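Local coordinates for PD-1 Binding Miniprotein GR918.2 (Synthetic construct, PDB 6V67), which is a computationally designed, disulfide-stapled miniprotein that binds PD-1 and was probably developed as a synthetic agonist of that receptor, at residues C5-G10 with P35-E40. Residues are numbered along the deposited sequence; the frame is centred on the assembly and turned at random.
Sequences CVCITG and PGAEVE
Glu38 O accepts the straightest bond of this antiparallel pairing, from Ile8 N at 2.8 Å with 171° at the hydrogen, and takes a longer CA-H...O contact from Cys7 as well. The pair illustrates how a beta-beta-alpha-beta miniprotein is closed: strand 38-42, reached only after the helix, docks beside strand 3-9 and makes it the central strand of a 2-1-3 sheet. Glu38 N returns a bond to Ile8 O (3.0 Å), and in each of these two bonds the donor lies in the plane of the accepting carbonyl. The next pair of bonds, between Val6 and Glu40, is less regular; its donors sit some 24-28° off the planes of the carbonyls that accept them, and Glu40 N stands 3.3 Å from Val6 O. The two faces of the sheet differ in character. On one, Val6 and Ile8 meet the aliphatic roots of the glutamates, Val6 CG2 lying against Glu40 CB at 3.8 Å, while the carboxylate ends lead away from the strand. Cys7 and Val39, a non-hydrogen-bonded pair, face the helix 20-33 instead. With SG turned anti to the backbone N (chi1 -178°), Cys7 reaches that helix, where it is bonded to Cys30, while Cys5 ties the same strand to Cys23. Ala37, just before the strand, touches the Cys7-Cys30 disulfide: its CB packs 3.9 Å from Cys7 SG and 4.0 Å from Thr9 CG2.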
loop_
_atom_site.group_PDB
_atom_site.type_symbol
_atom_site.label_atom_id
_atom_site.label_comp_id
_atom_site.label_asym_id
_atom_site.label_seq_id
_atom_site.Cartn_x
_atom_site.Cartn_y
_atom_site.Cartn_z
ATOM N N CYS A 5 -3.827 0.796 4.297
ATOM C CA CYS A 5 -2.645 1.108 3.521
ATOM C C CYS A 5 -3.030 1.417 2.081
ATOM O O CYS A 5 -4.085 1.006 1.580
ATOM C CB CYS A 5 -1.575 0.019 3.646
ATOM S SG CYS A 5 -2.168 -1.672 3.456
ATOM N N VAL A 6 -2.157 2.184 1.433
ATOM C CA VAL A 6 -2.461 2.853 0.175
ATOM C C VAL A 6 -1.263 2.758 -0.755
ATOM O O VAL A 6 -0.117 2.927 -0.330
ATOM C CB VAL A 6 -2.762 4.348 0.436
ATOM C CG1 VAL A 6 -3.114 5.084 -0.841
ATOM C CG2 VAL A 6 -3.863 4.543 1.446
ATOM N N CYS A 7 -1.541 2.565 -2.044
ATOM C CA CYS A 7 -0.539 2.557 -3.110
ATOM C C CYS A 7 -1.155 3.291 -4.301
ATOM O O CYS A 7 -1.995 2.722 -5.005
ATOM C CB CYS A 7 -0.177 1.124 -3.486
ATOM S SG CYS A 7 1.094 0.933 -4.764
ATOM N N ILE A 8 -0.744 4.538 -4.526
ATOM C CA ILE A 8 -1.299 5.385 -5.584
ATOM C C ILE A 8 -0.292 5.461 -6.713
ATOM O O ILE A 8 0.842 5.901 -6.502
ATOM C CB ILE A 8 -1.595 6.805 -5.077
ATOM C CG1 ILE A 8 -2.510 6.806 -3.857
ATOM C CG2 ILE A 8 -2.143 7.690 -6.197
ATOM C CD1 ILE A 8 -3.773 6.087 -4.031
ATOM N N THR A 9 -0.717 5.101 -7.924
ATOM C CA THR A 9 0.101 5.249 -9.127
ATOM C C THR A 9 -0.721 6.005 -10.157
ATOM O O THR A 9 -1.484 5.428 -10.944
ATOM C CB THR A 9 0.571 3.931 -9.670
ATOM O OG1 THR A 9 -0.550 3.087 -9.864
ATOM C CG2 THR A 9 1.511 3.288 -8.726
ATOM N N GLY A 10 -0.553 7.315 -10.172
ATOM C CA GLY A 10 -1.308 8.131 -11.087
ATOM C C GLY A 10 -2.801 7.925 -10.899
ATOM O O GLY A 10 -3.321 8.069 -9.798
ATOM N N PRO A 35 7.894 1.863 -8.143
ATOM C CA PRO A 35 8.906 2.633 -7.395
ATOM C C PRO A 35 8.519 4.065 -7.093
ATOM O O PRO A 35 9.062 4.665 -6.154
ATOM C CB PRO A 35 10.133 2.593 -8.321
ATOM C CG PRO A 35 9.949 1.427 -9.186
ATOM C CD PRO A 35 8.467 1.221 -9.339
ATOM N N GLY A 36 7.632 4.650 -7.876
ATOM C CA GLY A 36 7.239 6.027 -7.686
ATOM C C GLY A 36 5.929 6.235 -6.959
ATOM O O GLY A 36 5.440 7.369 -6.917
ATOM N N ALA A 37 5.343 5.191 -6.384
ATOM C CA ALA A 37 3.999 5.305 -5.830
ATOM C C ALA A 37 3.957 6.245 -4.638
ATOM O O ALA A 37 4.924 6.367 -3.884
ATOM C CB ALA A 37 3.515 3.941 -5.359
ATOM N N GLU A 38 2.796 6.860 -4.434
ATOM C CA GLU A 38 2.494 7.501 -3.164
ATOM C C GLU A 38 1.889 6.441 -2.252
ATOM O O GLU A 38 1.098 5.601 -2.690
ATOM C CB GLU A 38 1.533 8.678 -3.350
ATOM C CG GLU A 38 2.067 9.787 -4.248
ATOM C CD GLU A 38 3.188 10.604 -3.633
ATOM O OE1 GLU A 38 3.304 10.686 -2.387
ATOM O OE2 GLU A 38 3.966 11.185 -4.415
ATOM N N VAL A 39 2.314 6.438 -0.990
ATOM C CA VAL A 39 1.982 5.347 -0.090
ATOM C C VAL A 39 1.515 5.877 1.254
ATOM O O VAL A 39 1.820 7.002 1.657
ATOM C CB VAL A 39 3.152 4.366 0.108
ATOM C CG1 VAL A 39 3.566 3.760 -1.219
ATOM C CG2 VAL A 39 4.335 5.039 0.785
ATOM N N GLU A 40 0.844 5.000 1.997
ATOM C CA GLU A 40 0.425 5.268 3.366
ATOM C C GLU A 40 0.251 3.941 4.085
ATOM O O GLU A 40 -0.164 2.958 3.475
ATOM C CB GLU A 40 -0.924 6.003 3.392
ATOM C CG GLU A 40 -1.412 6.367 4.774
ATOM C CD GLU A 40 -2.526 7.390 4.725
ATOM O OE1 GLU A 40 -2.368 8.396 4.004
ATOM O OE2 GLU A 40 -3.562 7.184 5.383
#